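Local structure of D-galactonate dehydratase family member RspA (Pantoea ananatis, 3T6C) at residues A[80-83]-A[84-88]; A[250-253]-A[254-257]; A[299-302]-A[303-307]; A[335-338]-A[339-343]. The protein catalyses, with low activity in vitro, the magnesium-dependent dehydration of D-gluconate to 2-dehydro-3-deoxy-D-gluconate. All coordinates share one frame; numbering follows the deposited sequence. Where two conformers were deposited one is given.

Interaction 1 of 4, residues A[80-83]-A[84-88]; sequences APFL and IGKDP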
# COMPACT_ATOMS: atom_id res chain seq x y z
N ALA A 80 35.86 8.23 -27.81
CA ALA A 80 37.30 8.15 -28.08
C ALA A 80 37.98 9.53 -27.82
O ALA A 80 38.88 9.60 -27.00
CB ALA A 80 37.55 7.64 -29.53
N PRO A 81 37.53 10.63 -28.49
CA PRO A 81 38.20 11.91 -28.22
C PRO A 81 38.05 12.35 -26.76
O PRO A 81 38.94 13.03 -26.20
CB PRO A 81 37.53 12.91 -29.20
CG PRO A 81 36.27 12.20 -29.70
CD PRO A 81 36.58 10.72 -29.62
N PHE A 82 36.93 11.99 -26.14
CA PHE A 82 36.67 12.32 -24.71
C PHE A 82 37.75 11.72 -23.82
O PHE A 82 38.06 12.27 -22.74
CB PHE A 82 35.30 11.73 -24.37
CG PHE A 82 34.88 11.88 -22.93
CD1 PHE A 82 34.96 10.81 -22.04
CD2 PHE A 82 34.29 13.05 -22.49
CE1 PHE A 82 34.52 10.91 -20.71
CE2 PHE A 82 33.84 13.18 -21.16
CZ PHE A 82 33.94 12.12 -20.26
N LEU A 83 38.28 10.55 -24.19
CA LEU A 83 39.22 9.84 -23.31
C LEU A 83 40.70 10.16 -23.46
O LEU A 83 41.50 9.95 -22.53
CB LEU A 83 39.09 8.32 -23.51
CG LEU A 83 37.73 7.78 -23.08
CD1 LEU A 83 37.53 6.39 -23.61
CD2 LEU A 83 37.65 7.79 -21.54
N ILE A 84 41.08 10.75 -24.59
CA ILE A 84 42.48 10.86 -24.87
C ILE A 84 43.14 11.78 -23.83
O ILE A 84 42.60 12.87 -23.51
CB ILE A 84 42.73 11.40 -26.30
CG1 ILE A 84 42.07 10.51 -27.36
CG2 ILE A 84 44.26 11.52 -26.51
CD1 ILE A 84 42.51 9.06 -27.27
N GLY A 85 44.27 11.31 -23.28
CA GLY A 85 45.05 12.01 -22.28
C GLY A 85 44.63 11.73 -20.86
O GLY A 85 45.31 12.19 -19.94
N LYS A 86 43.51 11.04 -20.65
CA LYS A 86 43.05 10.70 -19.29
C LYS A 86 43.71 9.50 -18.66
O LYS A 86 44.13 8.59 -19.37
CB LYS A 86 41.52 10.51 -19.30
CG LYS A 86 40.82 11.85 -19.53
CD LYS A 86 39.32 11.69 -19.59
CE LYS A 86 38.69 13.08 -19.79
NZ LYS A 86 37.22 12.97 -20.05
N ASP A 87 43.81 9.52 -17.32
CA ASP A 87 44.37 8.37 -16.58
C ASP A 87 43.32 7.25 -16.55
O ASP A 87 42.23 7.45 -16.02
CB ASP A 87 44.69 8.84 -15.15
CG ASP A 87 45.32 7.78 -14.29
OD1 ASP A 87 45.37 6.60 -14.71
OD2 ASP A 87 45.74 8.15 -13.17
N PRO A 88 43.61 6.09 -17.15
CA PRO A 88 42.64 4.96 -17.14
C PRO A 88 42.36 4.40 -15.75
O PRO A 88 41.43 3.62 -15.61
CB PRO A 88 43.32 3.91 -18.05
CG PRO A 88 44.81 4.19 -17.87
CD PRO A 88 44.91 5.71 -17.75
O HOH W 1 40.44 14.20 -24.17
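Helix 68-83 runs directly into a type II beta turn, Leu83 to Lys86, which brings the Lys86 side chain back over the Phe82 ring of the last helical turn. NZ of Lys86 stands 3.4 Å from the centroid of the Phe82 ring and 11° off its normal, a cation-pi contact centred over one face. The same NZ is 2.9 Å from the backbone O of Phe82 and donates a hydrogen bond to it, tilted from the carbonyl plane, so a single residue offers the charge both a carbonyl and a pi surface. The lysine chain runs, extended beyond CG, back past the carbonyls of Leu83 and Phe82, while the ring is placed beneath NZ by a Phe82 CG anti to its backbone N (chi1 177°). Within the turn, Lys86 N donates to Leu83 O at 3.0 Å, and Gly85 takes the positive phi expected at the third position. Behind it the helix frays: Ile84 N to Ala80 O is a weak bond of 3.5 Å, and Ile84 CG1 lies 3.3 Å from Ala80 O. A water sits 2.8 Å from Pro81 O and 2.6 Å from Ile84 O. This junction belongs to the N-terminal domain, where Gly85 and Lys86 make backbone bonds to Ile29 of strand 29-37, and Leu83 packs on Ile94 of helix 91-100. Asn424 and Met429 of a second subunit touch Phe82 and Lys86 respectively.

Interaction 2 of 4, residues A[250-253]-A[254-257]; sequences RITP and INAI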
# COMPACT_ATOMS: atom_id res chain seq x y z
N ARG A 250 6.70 -13.05 -26.44
CA ARG A 250 5.88 -13.36 -27.62
C ARG A 250 4.40 -13.53 -27.34
O ARG A 250 3.65 -13.88 -28.24
CB ARG A 250 6.41 -14.62 -28.31
CG ARG A 250 7.72 -14.41 -29.01
CD ARG A 250 7.52 -13.57 -30.25
NE ARG A 250 8.76 -13.38 -31.05
CZ ARG A 250 8.89 -13.68 -32.33
NH1 ARG A 250 7.91 -14.25 -33.04
NH2 ARG A 250 10.05 -13.37 -32.94
N ILE A 251 3.95 -13.32 -26.10
CA ILE A 251 2.54 -13.55 -25.76
C ILE A 251 2.03 -12.41 -24.87
O ILE A 251 2.84 -11.62 -24.34
CB ILE A 251 2.31 -14.91 -25.04
CG1 ILE A 251 3.16 -14.98 -23.77
CG2 ILE A 251 2.74 -16.09 -25.97
CD1 ILE A 251 3.18 -16.40 -23.14
N THR A 252 0.73 -12.30 -24.71
CA THR A 252 0.21 -11.24 -23.83
C THR A 252 0.51 -11.53 -22.36
O THR A 252 0.70 -12.71 -22.00
CB THR A 252 -1.33 -11.10 -23.93
OG1 THR A 252 -1.95 -12.30 -23.49
CG2 THR A 252 -1.77 -10.72 -25.38
N PRO A 253 0.53 -10.51 -21.50
CA PRO A 253 0.91 -10.80 -20.11
C PRO A 253 0.02 -11.83 -19.40
O PRO A 253 0.53 -12.73 -18.71
CB PRO A 253 0.85 -9.41 -19.42
CG PRO A 253 1.21 -8.41 -20.58
CD PRO A 253 0.50 -9.05 -21.80
N ILE A 254 -1.29 -11.76 -19.60
CA ILE A 254 -2.14 -12.68 -18.89
C ILE A 254 -1.87 -14.10 -19.39
O ILE A 254 -1.89 -15.08 -18.62
CB ILE A 254 -3.61 -12.26 -18.99
CG1 ILE A 254 -4.50 -13.13 -18.11
CG2 ILE A 254 -4.08 -12.36 -20.43
CD1 ILE A 254 -4.21 -13.03 -16.62
N ASN A 255 -1.65 -14.26 -20.71
CA ASN A 255 -1.30 -15.61 -21.23
C ASN A 255 0.06 -16.09 -20.73
O ASN A 255 0.25 -17.30 -20.51
CB ASN A 255 -1.40 -15.67 -22.75
CG ASN A 255 -2.84 -15.55 -23.26
OD1 ASN A 255 -3.82 -15.84 -22.55
ND2 ASN A 255 -2.97 -15.16 -24.49
N ALA A 256 0.98 -15.16 -20.44
CA ALA A 256 2.24 -15.56 -19.82
C ALA A 256 2.05 -16.00 -18.37
O ALA A 256 2.75 -16.88 -17.94
CB ALA A 256 3.23 -14.40 -19.84
N ILE A 257 1.12 -15.38 -17.65
CA ILE A 257 0.81 -15.79 -16.28
C ILE A 257 0.25 -17.21 -16.34
O ILE A 257 0.71 -18.09 -15.58
CB ILE A 257 -0.17 -14.83 -15.61
CG1 ILE A 257 0.51 -13.48 -15.46
CG2 ILE A 257 -0.65 -15.39 -14.26
CD1 ILE A 257 -0.37 -12.32 -14.87
O HOH W 2 -0.93 -14.16 -26.19
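Ala256 N donates to Thr252 O at 2.9 Å and Ile257 N to Pro253 O, also at 2.9 Å; these two bonds set up the first turn of helix 253-262. A water then ties the loop to the helix: it accepts from Thr252 N at 2.9 Å and from the Asn255 side chain through ND2 at 2.8 Å. Thr252 is the N-cap residue, and its OG1 takes a long, weak capping bond from Asn255 N (3.4 Å). Its chi1 of 63° sets the hydroxyl between the backbone N and carbonyl carbon, facing the helix start, and the Asn255 amide passes slantwise beside it. Farther out, Ile251 lays its terminal methyl against the backbone of the helix, CD1 being 3.6 Å from Ala256 CA and 3.9 Å from Ala256 CB. Ile254 and Ile257 pack on Met285 of helix 283-289, Pro253 meets Trp282, and Arg344 of a third subunit touches Thr252. Threonine at the N-cap followed by proline in the first turn, where no N-H is needed, is a common way to begin a helix. Here it opens the helix that follows strand 242-246, the barrel strand ending in the magnesium ligand Asp246.

Interaction 3 of 4, residues A[299-302]-A[303-307]; sequences LFVN and VNEWK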
# COMPACT_ATOMS: atom_id res chain seq x y z
N LEU A 299 16.90 -7.37 -22.57
CA LEU A 299 16.60 -6.11 -23.27
C LEU A 299 16.84 -4.84 -22.43
O LEU A 299 16.74 -3.74 -22.95
CB LEU A 299 15.11 -6.10 -23.71
CG LEU A 299 14.86 -6.85 -25.02
CD1 LEU A 299 13.36 -7.10 -25.20
CD2 LEU A 299 15.38 -5.97 -26.21
N PHE A 300 17.11 -4.98 -21.13
CA PHE A 300 17.10 -3.79 -20.27
C PHE A 300 18.28 -2.84 -20.52
O PHE A 300 19.40 -3.26 -20.85
CB PHE A 300 17.17 -4.19 -18.80
CG PHE A 300 15.94 -4.89 -18.29
CD1 PHE A 300 14.72 -4.89 -18.96
CD2 PHE A 300 16.01 -5.55 -17.06
CE1 PHE A 300 13.58 -5.52 -18.41
CE2 PHE A 300 14.89 -6.15 -16.49
CZ PHE A 300 13.68 -6.18 -17.16
N VAL A 301 17.92 -1.57 -20.62
CA VAL A 301 18.87 -0.45 -20.77
C VAL A 301 18.81 0.60 -19.66
O VAL A 301 19.52 1.66 -19.77
CB VAL A 301 18.71 0.17 -22.17
CG1 VAL A 301 19.11 -0.80 -23.28
CG2 VAL A 301 17.25 0.61 -22.40
N ASN A 302 17.93 0.45 -18.68
CA ASN A 302 17.59 1.59 -17.83
C ASN A 302 17.30 1.07 -16.41
O ASN A 302 16.59 0.05 -16.24
CB ASN A 302 16.32 2.23 -18.42
CG ASN A 302 16.00 3.62 -17.82
OD1 ASN A 302 15.99 3.80 -16.57
ND2 ASN A 302 15.81 4.61 -18.69
N VAL A 303 17.79 1.78 -15.39
CA VAL A 303 17.57 1.40 -14.00
C VAL A 303 16.06 1.32 -13.65
O VAL A 303 15.63 0.50 -12.80
CB VAL A 303 18.31 2.38 -13.05
CG1 VAL A 303 17.80 3.82 -13.24
CG2 VAL A 303 18.16 1.94 -11.55
N ASN A 304 15.24 2.17 -14.29
CA ASN A 304 13.79 2.15 -14.03
C ASN A 304 13.08 0.90 -14.60
O ASN A 304 11.91 0.65 -14.27
CB ASN A 304 13.16 3.44 -14.55
CG ASN A 304 13.24 4.54 -13.54
OD1 ASN A 304 12.69 4.39 -12.46
ND2 ASN A 304 13.95 5.61 -13.85
N GLU A 305 13.80 0.10 -15.39
CA GLU A 305 13.34 -1.25 -15.75
C GLU A 305 13.72 -2.29 -14.69
O GLU A 305 12.86 -2.98 -14.17
CB GLU A 305 13.93 -1.69 -17.10
CG GLU A 305 13.43 -0.78 -18.23
CD GLU A 305 14.18 -0.95 -19.55
OE1 GLU A 305 15.42 -1.20 -19.49
OE2 GLU A 305 13.55 -0.78 -20.64
N TRP A 306 15.01 -2.44 -14.43
CA TRP A 306 15.47 -3.55 -13.58
C TRP A 306 15.31 -3.35 -12.07
O TRP A 306 14.99 -4.32 -11.33
CB TRP A 306 16.90 -3.98 -13.92
CG TRP A 306 17.97 -2.91 -13.99
CD1 TRP A 306 18.41 -2.31 -15.12
CD2 TRP A 306 18.76 -2.37 -12.92
NE1 TRP A 306 19.43 -1.40 -14.84
CE2 TRP A 306 19.63 -1.42 -13.48
CE3 TRP A 306 18.78 -2.58 -11.54
CZ2 TRP A 306 20.55 -0.68 -12.71
CZ3 TRP A 306 19.73 -1.85 -10.76
CH2 TRP A 306 20.57 -0.92 -11.36
N LYS A 307 15.44 -2.11 -11.59
CA LYS A 307 15.47 -1.92 -10.14
C LYS A 307 14.15 -2.32 -9.46
O LYS A 307 14.17 -3.07 -8.47
CB LYS A 307 15.90 -0.47 -9.80
CG LYS A 307 16.14 -0.31 -8.26
CD LYS A 307 16.57 1.16 -8.02
CE LYS A 307 16.67 1.48 -6.55
NZ LYS A 307 15.36 1.34 -5.86
O HOH W 3 16.12 6.42 -15.57
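Two torsions bring Asn302 and Glu305 together: Asn302 holds CG anti to its backbone N (chi1 -168°), placing OD1 over the start of helix 303-311, and Glu305 folds CG beside its own N (chi1 -64°) before running out extended toward the preceding loop. The result is a capping box. Asn302 OD1 accepts from Asn304 N at 2.9 Å, nearly straight at 163°. Glu305 OE1 receives two backbone N-H groups: Val301 N meets Glu305 OE1 at 2.8 Å, nearly along the C-O axis. Asn302 N donates more weakly to Glu305 OE1 at 3.1 Å. The carboxylate oxygen thus ties the loop after strand 294-296, which also carries the magnesium ligand Glu298, to the first helical turn. A water links the two asparagines, donating to Asn302 OD1 at 2.8 Å and accepting from Asn304 ND2 at 2.9 Å; that amide also donates to Pro277 O of a second subunit. The other carboxylate oxygen, Glu305 OE2, accepts from Asn302 ND2 of the second subunit, and the bond is returned by the mate, so the two caps pair across the interface. One face of the Phe300 ring receives Glu305 CB, which stands 4.0 Å from the ring centroid in a CH-pi contact. Past it, Phe300 CD2 meets Trp306 CB at 3.6 Å, and Trp306 CD1 lies 3.2 Å from Asn302 O.

Interaction 4 of 4, residues A[335-338]-A[339-343]; sequences AIYS and ELNGV
Tyr337 and Asn341 extend next to each other at the end of helix 328-340, with ring and amide planes 37° apart and ND2 of Asn341 3.7 Å from Tyr337 CE2. The helix closes in a Schellman motif: Gly342, with positive phi, turns the chain so that Gly342 N reaches Glu339 O at 3.1 Å and Val343 N reaches Ser338 O at 2.8 Å. Asn341 reinforces this ending with its side chain. ND2 donates to Tyr337 O at 3.0 Å, the acceptor lying in the amide plane, whereas Asn341 N is shared weakly between Tyr337 O and Ser338 O. With CG anti to the backbone N (chi1 -157°) the Tyr337 ring lies beside the Asn341 amide, and its OH bonds to Asp311. Across a subunit interface Tyr337 stacks on Tyr337 of the fourth subunit, and Asn341 OD1 accepts from Lys307 of that chain. On another side of the helix Ile336 and Glu339 run alongside each other, CG1 of Ile336 4.2 Å from Glu339 OE1, and OE2 makes a salt bridge to Lys333 of the fourth subunit. Beyond the glycine the chain enters strand 344-345, completing a beta-alpha-beta unit. Val343 is turned back against the last helical turn, its CB 3.8 Å from Ser338 CB and its CG1 3.9 Å from that same CB.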
# COMPACT_ATOMS: atom_id res chain seq x y z
N ALA A 335 24.66 -6.88 -10.02
CA ALA A 335 24.82 -8.18 -9.40
C ALA A 335 24.69 -8.06 -7.87
O ALA A 335 24.07 -8.89 -7.21
CB ALA A 335 26.18 -8.76 -9.80
N ILE A 336 25.31 -7.03 -7.30
CA ILE A 336 25.23 -6.76 -5.84
C ILE A 336 23.80 -6.37 -5.41
O ILE A 336 23.28 -6.88 -4.39
CB ILE A 336 26.23 -5.67 -5.47
CG1 ILE A 336 27.63 -6.29 -5.48
CG2 ILE A 336 25.85 -5.04 -4.08
CD1 ILE A 336 28.76 -5.26 -5.40
N TYR A 337 23.16 -5.52 -6.19
CA TYR A 337 21.77 -5.15 -5.85
C TYR A 337 20.87 -6.41 -5.85
O TYR A 337 20.01 -6.57 -4.99
CB TYR A 337 21.27 -4.12 -6.88
CG TYR A 337 20.14 -3.28 -6.33
CD1 TYR A 337 20.43 -2.13 -5.61
CD2 TYR A 337 18.81 -3.64 -6.51
CE1 TYR A 337 19.44 -1.37 -5.03
CE2 TYR A 337 17.80 -2.88 -5.92
CZ TYR A 337 18.13 -1.77 -5.18
OH TYR A 337 17.12 -0.99 -4.63
N SER A 338 21.12 -7.30 -6.80
CA SER A 338 20.40 -8.58 -6.87
C SER A 338 20.73 -9.46 -5.66
O SER A 338 19.80 -10.01 -5.00
CB SER A 338 20.77 -9.32 -8.17
OG SER A 338 20.38 -8.53 -9.28
N GLU A 339 22.03 -9.55 -5.32
CA GLU A 339 22.48 -10.38 -4.21
C GLU A 339 21.73 -10.04 -2.93
O GLU A 339 21.29 -10.94 -2.18
CB GLU A 339 24.00 -10.12 -4.02
CG GLU A 339 24.61 -10.89 -2.83
CD GLU A 339 26.07 -10.46 -2.55
OE1 GLU A 339 26.71 -9.80 -3.40
OE2 GLU A 339 26.53 -10.77 -1.44
N LEU A 340 21.62 -8.76 -2.64
CA LEU A 340 21.01 -8.34 -1.37
C LEU A 340 19.49 -8.54 -1.36
O LEU A 340 18.86 -8.50 -0.30
CB LEU A 340 21.39 -6.88 -1.06
CG LEU A 340 22.76 -6.57 -0.37
CD1 LEU A 340 23.92 -7.36 -0.94
CD2 LEU A 340 23.08 -5.07 -0.39
N ASN A 341 18.90 -8.72 -2.55
CA ASN A 341 17.48 -9.09 -2.71
C ASN A 341 17.24 -10.58 -2.92
O ASN A 341 16.14 -10.97 -3.26
CB ASN A 341 16.85 -8.24 -3.85
CG ASN A 341 16.55 -6.85 -3.35
OD1 ASN A 341 15.57 -6.69 -2.58
ND2 ASN A 341 17.40 -5.86 -3.70
N GLY A 342 18.29 -11.40 -2.83
CA GLY A 342 18.10 -12.84 -3.05
C GLY A 342 17.88 -13.24 -4.49
O GLY A 342 17.43 -14.38 -4.78
N VAL A 343 18.23 -12.34 -5.42
CA VAL A 343 18.07 -12.62 -6.86
C VAL A 343 19.42 -13.05 -7.44
O VAL A 343 20.46 -12.50 -7.04
CB VAL A 343 17.59 -11.31 -7.54
CG1 VAL A 343 17.61 -11.47 -9.09
CG2 VAL A 343 16.15 -11.01 -7.07

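The four contacts follow one another along the chain, each at a helix end. Interaction 1 lies in the N-terminal domain, at the end of helix 68-83; interactions 2, 3 and 4 belong to the C-terminal barrel, the first two at the starts of helices 253-262 and 303-311, the last at the end of helix 328-340. Interactions 1 and 2 are farthest apart, their centres 46 Å from each other on opposite sides of the chain's centre. Interactions 3 and 4, centres 15 Å apart, touch where Lys307 CE meets Tyr337 OH at 3.2 Å, and both reach the fourth subunit. Interaction 3 also reaches the second subunit, as interaction 1 does, so these helix ends also build the oligomer.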